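Local atomic coordinates of TouB protein (PDB entry 2INC), a protein that is probably a small ubiquitin-like component of toluene o-xylene monooxygenase, an enzyme that hydroxylates aromatic hydrocarbons. Residues C[17-29]-C[59-71]. Numbering follows the deposited sequence.
Sequences VPVDTEDTMDQVA and LFPRGMIVSDAGL
Met25 and Val66 carry the apolar contact between two parts of a ubiquitin-like fold. The first residues of helix 25-33, with the turn before them, pack on the loop that follows strand 59-60. Met25 is bent at chi2 (-59°) and again at chi3, and its SD comes beside Phe60 CB and CD2. This SD lies 4.9 Å from the ring centroid, an oblique Met-aromatic contact. The methyl CE touches Met64 CG and Ala69 CB, the latter at 3.6 Å. On Val66, CG2 does most of the touching. It meets Val28 CG2 at 3.6 Å, side chains roughly at right angles, and also reaches Val19 CG2.

The backbones are tied at a single beta bridge, Thr24 with Ile65. Val66 N gives a 2.8 Å bond to Asp23 O, and Met25 N one to Met64 O. In the Asp20-Asp23 turn, a lone pair of Thr21 O takes a hydrogen bond from Ser67 N. There Asp23 OD2 accepts from Asp20 N and pairs with Lys31.

At the outer end Asp26 and Arg62 form a salt bridge, carboxylate and guanidinium planes 64° apart. Asp26 OD1 uses its syn lone pair to take a nearly straight 2.9 Å bond from Arg62 NE.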
ATOM      1  N   VAL C  17      -3.166  37.395  39.944  1.00 41.93           N
ATOM      2  CA  VAL C  17      -4.005  38.581  40.178  1.00 43.29           C
ATOM      3  C   VAL C  17      -3.070  39.669  40.730  1.00 44.93           C
ATOM      4  O   VAL C  17      -2.521  39.515  41.830  1.00 44.61           O
ATOM      5  CB  VAL C  17      -5.134  38.286  41.186  1.00 43.69           C
ATOM      6  CG1 VAL C  17      -5.945  39.531  41.478  1.00 41.40           C
ATOM      7  CG2 VAL C  17      -6.061  37.215  40.656  1.00 42.53           C
ATOM      8  N   PRO C  18      -2.820  40.714  39.935  1.00 45.92           N
ATOM      9  CA  PRO C  18      -2.065  41.846  40.466  1.00 47.41           C
ATOM     10  C   PRO C  18      -2.913  42.604  41.486  1.00 47.85           C
ATOM     11  O   PRO C  18      -4.119  42.817  41.287  1.00 48.19           O
ATOM     12  CB  PRO C  18      -1.790  42.714  39.231  1.00 47.27           C
ATOM     13  CG  PRO C  18      -2.796  42.332  38.228  1.00 47.79           C
ATOM     14  CD  PRO C  18      -3.224  40.909  38.532  1.00 47.26           C
ATOM     15  N   VAL C  19      -2.313  42.926  42.613  1.00 48.64           N
ATOM     16  CA  VAL C  19      -3.003  43.724  43.614  1.00 48.19           C
ATOM     17  C   VAL C  19      -2.103  44.932  43.852  1.00 48.73           C
ATOM     18  O   VAL C  19      -1.048  45.032  43.241  1.00 49.39           O
ATOM     19  CB  VAL C  19      -3.255  42.939  44.938  1.00 48.27           C
ATOM     20  CG1 VAL C  19      -4.195  41.770  44.714  1.00 48.57           C
ATOM     21  CG2 VAL C  19      -1.971  42.471  45.571  1.00 45.13           C
ATOM     22  N   ASP C  20      -2.518  45.844  44.725  1.00 49.27           N
ATOM     23  CA  ASP C  20      -1.678  46.983  45.105  1.00 50.03           C
ATOM     24  C   ASP C  20      -1.169  46.821  46.530  1.00 49.20           C
ATOM     25  O   ASP C  20      -1.887  46.288  47.364  1.00 49.53           O
ATOM     26  CB  ASP C  20      -2.508  48.250  45.042  1.00 50.91           C
ATOM     27  CG  ASP C  20      -1.651  49.487  45.099  1.00 53.41           C
ATOM     28  OD1 ASP C  20      -1.148  49.912  44.023  1.00 52.75           O
ATOM     29  OD2 ASP C  20      -1.494  50.014  46.226  1.00 56.86           O
ATOM     30  N   THR C  21       0.048  47.279  46.820  1.00 49.40           N
ATOM     31  CA  THR C  21       0.601  47.191  48.189  1.00 49.94           C
ATOM     32  C   THR C  21      -0.256  47.962  49.231  1.00 50.72           C
ATOM     33  O   THR C  21      -0.242  47.658  50.430  1.00 49.72           O
ATOM     34  CB  THR C  21       2.085  47.676  48.229  1.00 50.66           C
ATOM     35  OG1 THR C  21       2.203  48.960  47.589  1.00 51.81           O
ATOM     36  CG2 THR C  21       2.999  46.704  47.482  1.00 50.09           C
ATOM     37  N   GLU C  22      -1.048  48.908  48.739  1.00 50.97           N
ATOM     38  CA  GLU C  22      -1.989  49.664  49.571  1.00 52.19           C
ATOM     39  C   GLU C  22      -3.386  49.020  49.758  1.00 51.62           C
ATOM     40  O   GLU C  22      -4.195  49.498  50.561  1.00 52.13           O
ATOM     41  CB  GLU C  22      -2.111  51.085  49.002  1.00 52.83           C
ATOM     42  CG  GLU C  22      -0.771  51.827  48.919  1.00 56.36           C
ATOM     43  CD  GLU C  22       0.018  51.736  50.231  1.00 62.58           C
ATOM     44  OE1 GLU C  22       1.218  51.323  50.202  1.00 65.34           O
ATOM     45  OE2 GLU C  22      -0.576  52.048  51.290  1.00 64.87           O
ATOM     46  N   ASP C  23      -3.692  47.961  49.015  1.00 49.70           N
ATOM     47  CA  ASP C  23      -4.971  47.307  49.166  1.00 49.28           C
ATOM     48  C   ASP C  23      -5.117  46.715  50.540  1.00 49.23           C
ATOM     49  O   ASP C  23      -4.159  46.218  51.135  1.00 48.83           O
ATOM     50  CB  ASP C  23      -5.176  46.195  48.115  1.00 49.40           C
ATOM     51  CG  ASP C  23      -5.342  46.744  46.715  1.00 52.33           C
ATOM     52  OD1 ASP C  23      -5.672  47.945  46.591  1.00 54.71           O
ATOM     53  OD2 ASP C  23      -5.134  45.991  45.721  1.00 54.07           O
ATOM     54  N   THR C  24      -6.331  46.822  51.057  1.00 49.04           N
ATOM     55  CA  THR C  24      -6.783  46.047  52.191  1.00 48.43           C
ATOM     56  C   THR C  24      -7.071  44.591  51.750  1.00 47.38           C
ATOM     57  O   THR C  24      -7.338  44.349  50.571  1.00 46.31           O
ATOM     58  CB  THR C  24      -8.106  46.670  52.625  1.00 49.52           C
ATOM     59  OG1 THR C  24      -7.840  47.991  53.144  1.00 52.00           O
ATOM     60  CG2 THR C  24      -8.708  45.887  53.689  1.00 50.10           C
ATOM     61  N   MET C  25      -7.121  43.637  52.686  1.00 46.46           N
ATOM     62  CA  MET C  25      -7.564  42.294  52.307  1.00 46.40           C
ATOM     63  C   MET C  25      -8.923  42.273  51.595  1.00 46.75           C
ATOM     64  O   MET C  25      -9.093  41.537  50.606  1.00 46.38           O
ATOM     65  CB  MET C  25      -7.513  41.328  53.482  1.00 47.25           C
ATOM     66  CG  MET C  25      -6.065  41.189  54.007  1.00 47.67           C
ATOM     67  SD  MET C  25      -4.887  40.576  52.735  1.00 51.63           S
ATOM     68  CE  MET C  25      -3.389  41.466  53.187  1.00 50.29           C
ATOM     69  N   ASP C  26      -9.862  43.103  52.061  1.00 45.87           N
ATOM     70  CA  ASP C  26     -11.150  43.239  51.415  1.00 46.50           C
ATOM     71  C   ASP C  26     -10.994  43.621  49.939  1.00 45.24           C
ATOM     72  O   ASP C  26     -11.723  43.097  49.069  1.00 45.27           O
ATOM     73  CB  ASP C  26     -12.002  44.328  52.131  1.00 47.66           C
ATOM     74  CG  ASP C  26     -12.736  43.798  53.357  1.00 50.88           C
ATOM     75  OD1 ASP C  26     -12.775  42.573  53.559  1.00 55.82           O
ATOM     76  OD2 ASP C  26     -13.312  44.607  54.126  1.00 56.81           O
ATOM     77  N   GLN C  27     -10.090  44.554  49.646  1.00 43.51           N
ATOM     78  CA  GLN C  27      -9.936  45.013  48.253  1.00 43.39           C
ATOM     79  C   GLN C  27      -9.149  43.987  47.402  1.00 43.83           C
ATOM     80  O   GLN C  27      -9.316  43.926  46.181  1.00 42.58           O
ATOM     81  CB  GLN C  27      -9.247  46.366  48.176  1.00 42.58           C
ATOM     82  CG  GLN C  27     -10.108  47.463  48.794  1.00 44.17           C
ATOM     83  CD  GLN C  27      -9.315  48.686  49.191  1.00 49.67           C
ATOM     84  OE1 GLN C  27      -8.285  48.593  49.881  1.00 50.28           O
ATOM     85  NE2 GLN C  27      -9.806  49.862  48.769  1.00 52.46           N
ATOM     86  N   VAL C  28      -8.295  43.208  48.068  1.00 43.82           N
ATOM     87  CA  VAL C  28      -7.629  42.081  47.396  1.00 44.43           C
ATOM     88  C   VAL C  28      -8.662  41.047  46.982  1.00 44.96           C
ATOM     89  O   VAL C  28      -8.666  40.614  45.830  1.00 45.64           O
ATOM     90  CB  VAL C  28      -6.567  41.450  48.300  1.00 44.05           C
ATOM     91  CG1 VAL C  28      -6.108  40.125  47.736  1.00 46.45           C
ATOM     92  CG2 VAL C  28      -5.382  42.392  48.428  1.00 44.56           C
ATOM     93  N   ALA C  29      -9.540  40.655  47.913  1.00 45.11           N
ATOM     94  CA  ALA C  29     -10.573  39.649  47.633  1.00 45.10           C
ATOM     95  C   ALA C  29     -11.467  40.096  46.481  1.00 45.86           C
ATOM     96  O   ALA C  29     -11.847  39.292  45.602  1.00 45.55           O
ATOM     97  CB  ALA C  29     -11.377  39.340  48.892  1.00 44.26           C
ATOM     98  N   LEU C  59      -4.941  33.433  58.587  1.00 55.87           N
ATOM     99  CA  LEU C  59      -6.038  34.317  58.203  1.00 55.25           C
ATOM    100  C   LEU C  59      -5.635  35.784  58.391  1.00 55.06           C
ATOM    101  O   LEU C  59      -5.149  36.157  59.459  1.00 54.84           O
ATOM    102  CB  LEU C  59      -7.276  33.954  59.025  1.00 54.73           C
ATOM    103  CG  LEU C  59      -8.629  34.582  58.747  1.00 55.85           C
ATOM    104  CD1 LEU C  59      -9.023  34.497  57.264  1.00 55.65           C
ATOM    105  CD2 LEU C  59      -9.678  33.886  59.649  1.00 55.72           C
ATOM    106  N   PHE C  60      -5.791  36.605  57.348  1.00 54.16           N
ATOM    107  CA  PHE C  60      -5.499  38.024  57.473  1.00 53.83           C
ATOM    108  C   PHE C  60      -6.795  38.787  57.805  1.00 53.85           C
ATOM    109  O   PHE C  60      -7.862  38.466  57.248  1.00 53.38           O
ATOM    110  CB  PHE C  60      -4.889  38.569  56.187  1.00 53.31           C
ATOM    111  CG  PHE C  60      -3.606  37.914  55.809  1.00 53.55           C
ATOM    112  CD1 PHE C  60      -2.526  37.929  56.682  1.00 52.55           C
ATOM    113  CD2 PHE C  60      -3.471  37.284  54.583  1.00 50.84           C
ATOM    114  CE1 PHE C  60      -1.323  37.314  56.364  1.00 53.14           C
ATOM    115  CE2 PHE C  60      -2.272  36.681  54.247  1.00 52.82           C
ATOM    116  CZ  PHE C  60      -1.192  36.703  55.147  1.00 53.22           C
ATOM    117  N   PRO C  61      -6.724  39.784  58.719  1.00 53.85           N
ATOM    118  CA  PRO C  61      -7.974  40.525  59.003  1.00 53.28           C
ATOM    119  C   PRO C  61      -8.393  41.369  57.806  1.00 53.17           C
ATOM    120  O   PRO C  61      -7.532  41.744  56.987  1.00 53.06           O
ATOM    121  CB  PRO C  61      -7.616  41.400  60.219  1.00 53.81           C
ATOM    122  CG  PRO C  61      -6.351  40.826  60.761  1.00 53.78           C
ATOM    123  CD  PRO C  61      -5.614  40.256  59.559  1.00 53.41           C
ATOM    124  N   ARG C  62      -9.696  41.670  57.712  1.00 52.33           N
ATOM    125  CA  ARG C  62     -10.266  42.340  56.528  1.00 51.38           C
ATOM    126  C   ARG C  62      -9.546  43.624  56.173  1.00 51.41           C
ATOM    127  O   ARG C  62      -9.378  43.927  55.001  1.00 49.74           O
ATOM    128  CB  ARG C  62     -11.788  42.594  56.672  1.00 51.17           C
ATOM    129  CG  ARG C  62     -12.599  41.314  56.819  1.00 50.85           C
ATOM    130  CD  ARG C  62     -14.070  41.569  57.003  1.00 50.85           C
ATOM    131  NE  ARG C  62     -14.601  42.276  55.848  1.00 53.96           N
ATOM    132  CZ  ARG C  62     -15.887  42.597  55.684  1.00 54.92           C
ATOM    133  NH1 ARG C  62     -16.758  42.275  56.615  1.00 52.50           N
ATOM    134  NH2 ARG C  62     -16.298  43.236  54.583  1.00 54.17           N
ATOM    135  N   GLY C  63      -9.096  44.368  57.189  1.00 52.34           N
ATOM    136  CA  GLY C  63      -8.595  45.742  57.001  1.00 53.37           C
ATOM    137  C   GLY C  63      -7.090  45.864  56.818  1.00 54.70           C
ATOM    138  O   GLY C  63      -6.578  46.903  56.360  1.00 54.89           O
ATOM    139  N   MET C  64      -6.397  44.781  57.158  1.00 54.93           N
ATOM    140  CA  MET C  64      -4.953  44.647  56.992  1.00 55.46           C
ATOM    141  C   MET C  64      -4.549  44.939  55.551  1.00 54.57           C
ATOM    142  O   MET C  64      -5.241  44.501  54.605  1.00 55.18           O
ATOM    143  CB  MET C  64      -4.581  43.236  57.430  1.00 55.83           C
ATOM    144  CG  MET C  64      -3.633  42.532  56.525  1.00 60.83           C
ATOM    145  SD  MET C  64      -2.120  42.056  57.336  1.00 66.35           S
ATOM    146  CE  MET C  64      -2.571  40.761  58.487  1.00 65.27           C
ATOM    147  N   ILE C  65      -3.480  45.708  55.356  1.00 53.64           N
ATOM    148  CA  ILE C  65      -3.088  46.061  53.980  1.00 53.17           C
ATOM    149  C   ILE C  65      -1.904  45.202  53.484  1.00 53.19           C
ATOM    150  O   ILE C  65      -1.118  44.668  54.291  1.00 52.15           O
ATOM    151  CB  ILE C  65      -2.849  47.613  53.732  1.00 53.22           C
ATOM    152  CG1 ILE C  65      -1.466  48.073  54.181  1.00 52.24           C
ATOM    153  CG2 ILE C  65      -3.956  48.464  54.398  1.00 53.74           C
ATOM    154  CD1 ILE C  65      -0.905  49.230  53.367  1.00 53.90           C
ATOM    155  N   VAL C  66      -1.819  45.060  52.162  1.00 52.97           N
ATOM    156  CA  VAL C  66      -0.872  44.120  51.526  1.00 53.78           C
ATOM    157  C   VAL C  66       0.547  44.408  52.011  1.00 54.39           C
ATOM    158  O   VAL C  66       1.260  43.485  52.411  1.00 54.22           O
ATOM    159  CB  VAL C  66      -0.912  44.217  49.976  1.00 53.68           C
ATOM    160  CG1 VAL C  66       0.348  43.575  49.357  1.00 52.92           C
ATOM    161  CG2 VAL C  66      -2.167  43.569  49.438  1.00 53.08           C
ATOM    162  N   SER C  67       0.904  45.705  51.992  1.00 55.26           N
ATOM    163  CA  SER C  67       2.177  46.265  52.498  1.00 55.84           C
ATOM    164  C   SER C  67       2.617  45.705  53.850  1.00 55.76           C
ATOM    165  O   SER C  67       3.826  45.618  54.131  1.00 55.68           O
ATOM    166  CB  SER C  67       2.018  47.774  52.658  1.00 56.65           C
ATOM    167  OG  SER C  67       3.190  48.466  52.292  1.00 59.18           O
ATOM    168  N   ASP C  68       1.642  45.323  54.672  1.00 55.44           N
ATOM    169  CA  ASP C  68       1.881  44.864  56.040  1.00 55.54           C
ATOM    170  C   ASP C  68       1.751  43.362  56.188  1.00 55.33           C
ATOM    171  O   ASP C  68       1.871  42.819  57.300  1.00 54.85           O
ATOM    172  CB  ASP C  68       0.880  45.549  56.994  1.00 56.74           C
ATOM    173  CG  ASP C  68       0.987  47.083  56.959  1.00 57.86           C
ATOM    174  OD1 ASP C  68       2.124  47.593  56.861  1.00 59.06           O
ATOM    175  OD2 ASP C  68      -0.061  47.779  57.030  1.00 60.00           O
ATOM    176  N   ALA C  69       1.463  42.676  55.080  1.00 55.45           N
ATOM    177  CA  ALA C  69       1.110  41.248  55.172  1.00 54.73           C
ATOM    178  C   ALA C  69       2.336  40.316  55.174  1.00 54.17           C
ATOM    179  O   ALA C  69       2.225  39.127  55.560  1.00 54.85           O
ATOM    180  CB  ALA C  69       0.065  40.851  54.074  1.00 54.75           C
ATOM    181  N   GLY C  70       3.493  40.840  54.752  1.00 52.54           N
ATOM    182  CA  GLY C  70       4.725  40.027  54.738  1.00 52.16           C
ATOM    183  C   GLY C  70       4.657  38.942  53.661  1.00 51.12           C
ATOM    184  O   GLY C  70       5.051  37.799  53.872  1.00 50.85           O
ATOM    185  N   LEU C  71       4.145  39.319  52.498  1.00 50.80           N
ATOM    186  CA  LEU C  71       3.965  38.386  51.402  1.00 50.26           C
ATOM    187  C   LEU C  71       5.232  38.358  50.568  1.00 49.36           C
ATOM    188  O   LEU C  71       5.868  39.410  50.339  1.00 49.35           O
ATOM    189  CB  LEU C  71       2.788  38.829  50.531  1.00 50.23           C
ATOM    190  CG  LEU C  71       1.400  38.980  51.179  1.00 50.56           C
ATOM    191  CD1 LEU C  71       0.401  39.446  50.099  1.00 51.57           C
ATOM    192  CD2 LEU C  71       0.919  37.726  51.940  1.00 44.46           C
TER